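Long-range contacts in putative modulator of DNA gyrase (Bacteroides thetaiotaomicron, PDB 1VPB), which probably acts as a metallopeptidase of the PmbA/TldD family (peptidase U62), although it was named as a putative modulator of DNA gyrase: residues Lys282-Ile287 against Val326-Phe331; Asp290-Thr295 against Ser320-Gly325. One frame throughout, in Å; residues are numbered along the deposited sequence. Where two conformers were deposited one is given.

Contact 1: residues Lys282-Ile287 against Val326-Phe331; sequences KLNEKI and VLNTYF
A type II beta turn from Lys282 to Glu285, with Leu283 and Asn284 at its corner, lies against the edge strand 326-327. The backbone N of Asn284 gives its hydrogen to Leu327 O at 2.7 Å, and Leu327 N returns a bond to Glu285 O at 3.2 Å. Asn284 suits the third position of such a turn, where phi is positive. Its side chain runs at about a right angle to that of Asn328: ND2 lies 3.3 Å from Asn328 OD1, a long and bent bond (136° at the hydrogen) with the amide planes 44° apart, while Asn328 ND2 bonds to Ser320 OG. One water joins Asn284 ND2 to Asn328 O, and a second, held weakly by that ND2, reaches Asn328 OD1. Within this chain the strand is one of the two edges of a five-stranded mixed sheet in the C-terminal metallopeptidase-family region. Leu283, with CG anti to its own N (chi1 -172°), sends CD1 to within 3.5 Å of Asn328 C and over one face of the Tyr330 ring near its rim, while CB lies 3.7 Å from Tyr330 CE2. Without ring and hydroxyl, as with an alanine at Tyr330, this flank of Leu283 would probably lose its cover and Leu279 O its bonded hydroxyl. Val326 CG2 packs 3.9 Å from CG of Lys286, whose NZ makes a salt bridge to Asp290 and a hydrogen bond to Ala288 O.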
ATOM      1  N   LYS A 282      19.396  17.174 -19.892  1.00 38.83           N
ATOM      2  CA  LYS A 282      20.222  16.168 -20.573  1.00 36.69           C
ATOM      3  C   LYS A 282      19.626  15.748 -21.917  1.00 36.99           C
ATOM      4  O   LYS A 282      20.186  14.872 -22.589  1.00 36.77           O
ATOM      5  CB  LYS A 282      20.352  14.951 -19.698  1.00 37.22           C
ATOM      6  CG  LYS A 282      20.943  15.165 -18.298  1.00 42.56           C
ATOM      7  CD  LYS A 282      22.266  15.773 -18.270  1.00 48.17           C
ATOM      8  CE  LYS A 282      22.735  15.835 -16.814  1.00 50.10           C
ATOM      9  NZ  LYS A 282      23.660  16.965 -16.626  1.00 48.22           N
ATOM     10  N   LEU A 283      18.522  16.371 -22.338  1.00 38.44           N
ATOM     11  CA  LEU A 283      17.854  15.968 -23.557  1.00 37.08           C
ATOM     12  C   LEU A 283      18.816  16.163 -24.718  1.00 36.92           C
ATOM     13  O   LEU A 283      19.488  17.182 -24.806  1.00 36.24           O
ATOM     14  CB  LEU A 283      16.536  16.741 -23.761  1.00 37.24           C
ATOM     15  CG  LEU A 283      15.623  16.305 -24.906  1.00 40.51           C
ATOM     16  CD1 LEU A 283      15.045  14.902 -24.663  1.00 40.93           C
ATOM     17  CD2 LEU A 283      14.493  17.281 -25.053  1.00 41.64           C
ATOM     18  N   ASN A 284      18.870  15.149 -25.592  1.00 37.06           N
ATOM     19  CA  ASN A 284      19.707  15.155 -26.776  1.00 39.11           C
ATOM     20  C   ASN A 284      21.193  15.208 -26.465  1.00 35.32           C
ATOM     21  O   ASN A 284      21.990  15.484 -27.340  1.00 36.21           O
ATOM     22  CB  ASN A 284      19.286  16.243 -27.775  1.00 41.98           C
ATOM     23  CG  ASN A 284      17.799  16.126 -28.170  1.00 39.93           C
ATOM     24  OD1 ASN A 284      17.082  17.093 -28.030  1.00 48.24           O
ATOM     25  ND2 ASN A 284      17.342  14.931 -28.575  1.00 43.00           N
ATOM     26  N   GLU A 285      21.567  14.830 -25.245  1.00 35.16           N
ATOM     27  CA  GLU A 285      22.966  14.679 -24.904  1.00 35.76           C
ATOM     28  C   GLU A 285      23.387  13.223 -24.848  1.00 34.42           C
ATOM     29  O   GLU A 285      22.578  12.312 -24.615  1.00 35.10           O
ATOM     30  CB  GLU A 285      23.251  15.322 -23.539  1.00 36.75           C
ATOM     31  CG  GLU A 285      22.916  16.810 -23.424  1.00 40.48           C
ATOM     32  CD  GLU A 285      23.772  17.727 -24.287  1.00 43.83           C
ATOM     33  OE1 GLU A 285      24.838  17.351 -24.832  1.00 40.14           O
ATOM     34  OE2 GLU A 285      23.342  18.873 -24.463  1.00 40.37           O
ATOM     35  N   LYS A 286      24.680  13.026 -25.029  1.00 32.29           N
ATOM     36  CA  LYS A 286      25.264  11.695 -25.114  1.00 33.64           C
ATOM     37  C   LYS A 286      25.652  11.274 -23.701  1.00 33.34           C
ATOM     38  O   LYS A 286      26.835  11.334 -23.312  1.00 33.23           O
ATOM     39  CB  LYS A 286      26.489  11.713 -26.043  1.00 33.72           C
ATOM     40  CG  LYS A 286      26.781  10.397 -26.718  1.00 37.91           C
ATOM     41  CD  LYS A 286      27.027   9.210 -25.817  1.00 35.58           C
ATOM     42  CE  LYS A 286      27.445   7.976 -26.658  1.00 41.48           C
ATOM     43  NZ  LYS A 286      27.692   6.727 -25.889  1.00 35.60           N
ATOM     44  N   ILE A 287      24.643  10.863 -22.922  1.00 32.56           N
ATOM     45  CA  ILE A 287      24.862  10.622 -21.504  1.00 32.51           C
ATOM     46  C   ILE A 287      25.191   9.191 -21.133  1.00 33.88           C
ATOM     47  O   ILE A 287      25.749   8.960 -20.090  1.00 34.25           O
ATOM     48  CB  ILE A 287      23.681  11.126 -20.653  1.00 34.73           C
ATOM     49  CG1 ILE A 287      22.417  10.377 -20.992  1.00 34.65           C
ATOM     50  CG2 ILE A 287      23.450  12.603 -20.862  1.00 39.54           C
ATOM     51  CD1 ILE A 287      21.296  10.711 -19.995  1.00 39.08           C
ATOM     52  N   VAL A 326      22.254   8.330 -26.373  1.00 33.04           N
ATOM     53  CA  VAL A 326      21.758   9.695 -26.478  1.00 32.49           C
ATOM     54  C   VAL A 326      20.316   9.672 -25.991  1.00 36.73           C
ATOM     55  O   VAL A 326      19.489   8.897 -26.489  1.00 34.27           O
ATOM     56  CB  VAL A 326      21.820  10.205 -27.900  1.00 33.97           C
ATOM     57  CG1 VAL A 326      21.127  11.583 -28.017  1.00 36.57           C
ATOM     58  CG2 VAL A 326      23.262  10.263 -28.356  1.00 33.26           C
ATOM     59  N   LEU A 327      20.012  10.514 -25.020  1.00 33.70           N
ATOM     60  CA  LEU A 327      18.635  10.640 -24.534  1.00 34.27           C
ATOM     61  C   LEU A 327      17.784  11.453 -25.503  1.00 34.89           C
ATOM     62  O   LEU A 327      18.165  12.591 -25.871  1.00 36.25           O
ATOM     63  CB  LEU A 327      18.639  11.352 -23.185  1.00 34.10           C
ATOM     64  CG  LEU A 327      17.273  11.617 -22.568  1.00 35.93           C
ATOM     65  CD1 LEU A 327      16.531  10.295 -22.334  1.00 36.94           C
ATOM     66  CD2 LEU A 327      17.488  12.384 -21.282  1.00 35.43           C
ATOM     67  N   ASN A 328      16.647  10.902 -25.919  1.00 34.59           N
ATOM     68  CA  ASN A 328      15.864  11.552 -26.940  1.00 33.47           C
ATOM     69  C   ASN A 328      14.440  11.984 -26.586  1.00 34.74           C
ATOM     70  O   ASN A 328      13.785  12.618 -27.408  1.00 36.00           O
ATOM     71  CB  ASN A 328      15.778  10.677 -28.188  1.00 35.46           C
ATOM     72  CG  ASN A 328      17.062  10.716 -29.005  1.00 39.72           C
ATOM     73  OD1 ASN A 328      17.768  11.725 -29.055  1.00 40.20           O
ATOM     74  ND2 ASN A 328      17.356   9.624 -29.667  1.00 38.38           N
ATOM     75  N   THR A 329      13.947  11.565 -25.417  0.50 34.31           N
ATOM     76  CA  THR A 329      12.552  11.796 -24.998  0.50 32.57           C
ATOM     77  C   THR A 329      12.433  12.126 -23.525  0.50 33.53           C
ATOM     78  O   THR A 329      13.075  11.476 -22.691  0.50 34.82           O
ATOM     79  CB  THR A 329      11.738  10.515 -25.247  0.50 30.66           C
ATOM     80  OG1 THR A 329      11.670  10.271 -26.649  0.50 32.37           O
ATOM     81  CG2 THR A 329      10.281  10.686 -24.838  0.50 34.97           C
ATOM     82  N   TYR A 330      11.548  13.095 -23.212  1.00 35.54           N
ATOM     83  CA  TYR A 330      10.967  13.185 -21.883  1.00 35.08           C
ATOM     84  C   TYR A 330       9.478  12.817 -22.015  1.00 36.40           C
ATOM     85  O   TYR A 330       8.894  12.909 -23.117  1.00 38.12           O
ATOM     86  CB  TYR A 330      11.081  14.606 -21.383  1.00 36.16           C
ATOM     87  CG  TYR A 330      12.445  15.128 -21.037  1.00 34.66           C
ATOM     88  CD1 TYR A 330      13.328  14.399 -20.259  1.00 35.37           C
ATOM     89  CD2 TYR A 330      12.801  16.415 -21.382  1.00 40.87           C
ATOM     90  CE1 TYR A 330      14.575  14.951 -19.854  1.00 35.05           C
ATOM     91  CE2 TYR A 330      14.026  16.938 -21.010  1.00 39.09           C
ATOM     92  CZ  TYR A 330      14.904  16.204 -20.253  1.00 35.85           C
ATOM     93  OH  TYR A 330      16.134  16.773 -19.908  1.00 38.83           O
ATOM     94  N   PHE A 331       8.851  12.446 -20.890  1.00 34.67           N
ATOM     95  CA  PHE A 331       7.460  12.050 -20.850  1.00 34.31           C
ATOM     96  C   PHE A 331       6.683  13.177 -20.162  1.00 36.52           C
ATOM     97  O   PHE A 331       6.590  13.173 -18.954  1.00 38.00           O
ATOM     98  CB  PHE A 331       7.273  10.715 -20.163  1.00 35.17           C
ATOM     99  CG  PHE A 331       7.810   9.571 -20.961  1.00 35.79           C
ATOM    100  CD1 PHE A 331       7.104   9.130 -22.066  1.00 37.16           C
ATOM    101  CD2 PHE A 331       9.006   8.955 -20.640  1.00 38.97           C
ATOM    102  CE1 PHE A 331       7.612   8.121 -22.865  1.00 40.62           C
ATOM    103  CE2 PHE A 331       9.505   7.944 -21.464  1.00 41.60           C
ATOM    104  CZ  PHE A 331       8.804   7.549 -22.551  1.00 41.79           C
TER
HETATM  105  O   HOH W   1      14.679  14.411 -29.226  1.00 38.98           O
HETATM  106  O   HOH W   2      19.243  13.694 -30.440  1.00 51.59           O

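Contact 2: residues Asp290-Thr295 against Ser320-Gly325; sequences DRLTLT and SIFDKG. With EDO (1,2-ethanediol), chain C.
Asp290 faces Lys324 through its backbone: the carbonyl O receives a CA-H...O contact from Lys324 CA at 3.3 Å, and CB and CG of the lysine pass beside the same oxygen. The Asp290 carboxylate turns elsewhere, each oxygen taking a hydroxyl of an ethanediol probably from the crystallisation liquor and OD1 also pairing with Lys286. At Arg291, NH2 stands 4.5 Å from Lys324 NZ, so two like charges come near each other at the surface. Leu292 uses both ends. Its O accepts from Gly325 N at 3.0 Å, and its CD2 sits over the centre of the Phe322 ring, 3.7 Å from the centroid and 10° off the ring normal, in a CH-pi contact. With CG opposite the backbone N (chi1 179°), the branch is carried over the ring. Glycine suits position 325, since at its backbone angles a CB would press on the preceding carbonyl O. Thr293 OG1, beside its own backbone N (chi1 -66°), accepts from Lys324 N at 3.0 Å, and a water connects this hydroxyl to Lys324 NZ. Leu294 faces both Ile321 and Phe322, a classic beta bulge in the second strand; with Phe322 it makes an antiparallel hydrogen-bonded pair. Its N binds Phe322 O at 2.9 Å, while its O takes both Phe322 N, on a lone pair in the carbonyl plane, and Ile321 N at 2.9 Å. Its CD2 lies at the edge of the Phe322 ring and 4.0 Å from Ile321 CG2. Beyond the bulge, Thr295 and Ser320 make a non-hydrogen-bonded antiparallel pair. Strand 294-296 is hydrogen-bonded to strand 352-354, whose Met354 touches Leu292 and Leu294, and helix 256-265 packs against the apolar side, with Leu260 and Ile264 on Leu294 and Met263 on Phe322.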
ATOM      1  N   ASP A 290      27.001   3.482 -25.650  1.00 33.31           N
ATOM      2  CA  ASP A 290      26.585   3.095 -27.002  1.00 33.92           C
ATOM      3  C   ASP A 290      25.659   1.905 -27.023  1.00 33.79           C
ATOM      4  O   ASP A 290      24.874   1.758 -27.955  1.00 35.83           O
ATOM      5  CB  ASP A 290      27.782   2.651 -27.837  1.00 32.77           C
ATOM      6  CG  ASP A 290      28.667   3.753 -28.235  1.00 35.76           C
ATOM      7  OD1 ASP A 290      28.379   4.940 -27.975  1.00 33.50           O
ATOM      8  OD2 ASP A 290      29.698   3.499 -28.908  1.00 33.13           O
ATOM      9  N   ARG A 291      25.768   1.053 -26.014  1.00 33.48           N
ATOM     10  CA  ARG A 291      24.977  -0.194 -25.931  1.00 36.07           C
ATOM     11  C   ARG A 291      23.579   0.019 -25.417  1.00 36.81           C
ATOM     12  O   ARG A 291      22.814  -0.941 -25.396  1.00 37.87           O
ATOM     13  CB  ARG A 291      25.717  -1.244 -25.071  1.00 36.08           C
ATOM     14  CG  ARG A 291      27.081  -1.634 -25.553  1.00 37.70           C
ATOM     15  CD  ARG A 291      27.178  -2.704 -26.606  1.00 47.01           C
ATOM     16  NE  ARG A 291      26.363  -2.425 -27.780  1.00 50.11           N
ATOM     17  CZ  ARG A 291      26.635  -1.566 -28.773  1.00 50.18           C
ATOM     18  NH1 ARG A 291      27.727  -0.820 -28.783  1.00 46.12           N
ATOM     19  NH2 ARG A 291      25.760  -1.463 -29.781  1.00 56.58           N
ATOM     20  N   LEU A 292      23.238   1.222 -24.956  1.00 35.62           N
ATOM     21  CA  LEU A 292      21.887   1.521 -24.468  1.00 36.06           C
ATOM     22  C   LEU A 292      21.040   2.151 -25.564  1.00 36.93           C
ATOM     23  O   LEU A 292      21.112   3.332 -25.831  1.00 36.36           O
ATOM     24  CB  LEU A 292      21.905   2.462 -23.266  1.00 36.90           C
ATOM     25  CG  LEU A 292      20.555   2.897 -22.653  1.00 36.24           C
ATOM     26  CD1 LEU A 292      19.760   1.649 -22.285  1.00 37.66           C
ATOM     27  CD2 LEU A 292      20.723   3.816 -21.448  1.00 38.08           C
ATOM     28  N   THR A 293      20.215   1.310 -26.150  1.00 34.73           N
ATOM     29  CA  THR A 293      19.160   1.721 -27.034  1.00 32.88           C
ATOM     30  C   THR A 293      17.846   1.193 -26.502  1.00 31.24           C
ATOM     31  O   THR A 293      17.678  -0.003 -26.214  1.00 31.87           O
ATOM     32  CB  THR A 293      19.472   1.207 -28.471  1.00 36.56           C
ATOM     33  OG1 THR A 293      20.634   1.865 -28.956  1.00 32.31           O
ATOM     34  CG2 THR A 293      18.370   1.586 -29.432  1.00 36.55           C
ATOM     35  N   LEU A 294      16.906   2.116 -26.374  1.00 32.52           N
ATOM     36  CA  LEU A 294      15.671   1.893 -25.672  1.00 31.80           C
ATOM     37  C   LEU A 294      14.583   2.644 -26.403  1.00 32.57           C
ATOM     38  O   LEU A 294      14.714   3.831 -26.652  1.00 33.90           O
ATOM     39  CB  LEU A 294      15.769   2.414 -24.253  1.00 32.01           C
ATOM     40  CG  LEU A 294      14.600   2.046 -23.330  1.00 31.01           C
ATOM     41  CD1 LEU A 294      14.503   0.568 -22.960  1.00 31.11           C
ATOM     42  CD2 LEU A 294      14.688   2.894 -22.054  1.00 35.09           C
ATOM     43  N   THR A 295      13.511   1.936 -26.771  1.00 31.23           N
ATOM     44  CA  THR A 295      12.378   2.575 -27.432  1.00 33.02           C
ATOM     45  C   THR A 295      11.116   2.321 -26.627  1.00 32.63           C
ATOM     46  O   THR A 295      10.991   1.321 -25.895  1.00 34.21           O
ATOM     47  CB  THR A 295      12.177   2.081 -28.872  1.00 36.38           C
ATOM     48  OG1 THR A 295      12.070   0.670 -28.841  1.00 37.39           O
ATOM     49  CG2 THR A 295      13.385   2.345 -29.728  1.00 38.55           C
ATOM     50  N   SER A 320      12.029   6.948 -29.703  1.00 35.16           N
ATOM     51  CA  SER A 320      13.360   6.686 -29.233  1.00 32.92           C
ATOM     52  C   SER A 320      13.492   7.348 -27.850  1.00 32.07           C
ATOM     53  O   SER A 320      13.347   8.551 -27.722  1.00 34.42           O
ATOM     54  CB  SER A 320      14.377   7.333 -30.161  1.00 35.39           C
ATOM     55  OG  SER A 320      15.659   7.152 -29.625  1.00 35.93           O
ATOM     56  N   ILE A 321      13.799   6.542 -26.847  0.50 32.68           N
ATOM     57  CA  ILE A 321      14.143   7.081 -25.524  0.50 32.34           C
ATOM     58  C   ILE A 321      15.640   7.289 -25.448  0.50 34.50           C
ATOM     59  O   ILE A 321      16.089   8.436 -25.234  0.50 32.90           O
ATOM     60  CB  ILE A 321      13.644   6.178 -24.404  0.50 33.05           C
ATOM     61  CG1 ILE A 321      12.114   6.148 -24.447  0.50 32.97           C
ATOM     62  CG2 ILE A 321      14.152   6.704 -23.038  0.50 30.60           C
ATOM     63  CD1 ILE A 321      11.493   5.105 -23.605  0.50 31.60           C
ATOM     64  N   PHE A 322      16.402   6.215 -25.682  1.00 33.65           N
ATOM     65  CA  PHE A 322      17.849   6.326 -25.877  1.00 36.16           C
ATOM     66  C   PHE A 322      18.214   5.702 -27.223  1.00 35.84           C
ATOM     67  O   PHE A 322      17.740   4.592 -27.540  1.00 34.94           O
ATOM     68  CB  PHE A 322      18.596   5.550 -24.800  1.00 33.77           C
ATOM     69  CG  PHE A 322      18.565   6.188 -23.456  1.00 34.39           C
ATOM     70  CD1 PHE A 322      19.482   7.166 -23.141  1.00 39.25           C
ATOM     71  CD2 PHE A 322      17.661   5.766 -22.491  1.00 37.79           C
ATOM     72  CE1 PHE A 322      19.488   7.751 -21.888  1.00 36.86           C
ATOM     73  CE2 PHE A 322      17.621   6.382 -21.250  1.00 40.07           C
ATOM     74  CZ  PHE A 322      18.550   7.374 -20.957  1.00 38.87           C
ATOM     75  N   ASP A 323      19.064   6.410 -27.960  1.00 35.14           N
ATOM     76  CA  ASP A 323      19.657   5.903 -29.201  1.00 34.08           C
ATOM     77  C   ASP A 323      21.171   5.891 -29.012  1.00 33.95           C
ATOM     78  O   ASP A 323      21.821   6.939 -29.022  1.00 34.82           O
ATOM     79  CB  ASP A 323      19.200   6.809 -30.331  1.00 36.08           C
ATOM     80  CG  ASP A 323      19.742   6.399 -31.678  1.00 46.26           C
ATOM     81  OD1 ASP A 323      20.344   5.320 -31.819  1.00 42.19           O
ATOM     82  OD2 ASP A 323      19.601   7.145 -32.654  1.00 45.38           O
ATOM     83  N   LYS A 324      21.696   4.697 -28.758  1.00 34.22           N
ATOM     84  CA  LYS A 324      23.100   4.495 -28.535  1.00 34.46           C
ATOM     85  C   LYS A 324      23.612   5.509 -27.515  1.00 34.12           C
ATOM     86  O   LYS A 324      24.628   6.171 -27.713  1.00 34.98           O
ATOM     87  CB  LYS A 324      23.874   4.605 -29.873  1.00 33.04           C
ATOM     88  CG  LYS A 324      23.589   3.414 -30.821  1.00 36.43           C
ATOM     89  CD  LYS A 324      24.359   3.550 -32.141  1.00 42.38           C
ATOM     90  CE  LYS A 324      23.784   2.633 -33.209  1.00 52.17           C
ATOM     91  NZ  LYS A 324      23.757   1.196 -32.802  1.00 58.56           N
ATOM     92  N   GLY A 325      22.865   5.644 -26.420  1.00 32.51           N
ATOM     93  CA  GLY A 325      23.289   6.442 -25.278  1.00 33.58           C
ATOM     94  C   GLY A 325      22.846   7.886 -25.265  1.00 33.98           C
ATOM     95  O   GLY A 325      23.044   8.589 -24.279  1.00 34.32           O
TER
HETATM   96  C1  EDO C 441      32.027   6.197 -29.196  1.00 31.32           C
HETATM   97  O1  EDO C 441      31.826   4.857 -28.773  1.00 30.78           O
HETATM   98  C2  EDO C 441      30.984   7.187 -28.649  1.00 37.68           C
HETATM   99  O2  EDO C 441      29.686   6.962 -29.243  1.00 35.72           O
HETATM  100  O   HOH W   3      21.167   0.872 -31.671  1.00 42.30           O

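Both contacts reach the same mixed sheet, contact 2 between two of its strands, contact 1 between its edge strand and a loop. Strand 319-323 pairs with 294-296 in contact 2 and is followed in the chain by 326-327, its other neighbour, which contact 1 joins to the loop 282-287. The two touch directly: Asn328 N probably bonds to Ile321 O, and Thr329 OG1 to Ser320 O. Contact 2 is partly buried, with a short antiparallel pairing broken by a bulge, and leucine and phenylalanine packed against helix 256-265. Contact 1 is a surface contact of backbone bonds and hydrated amides, with a leucine against a tyrosine ring.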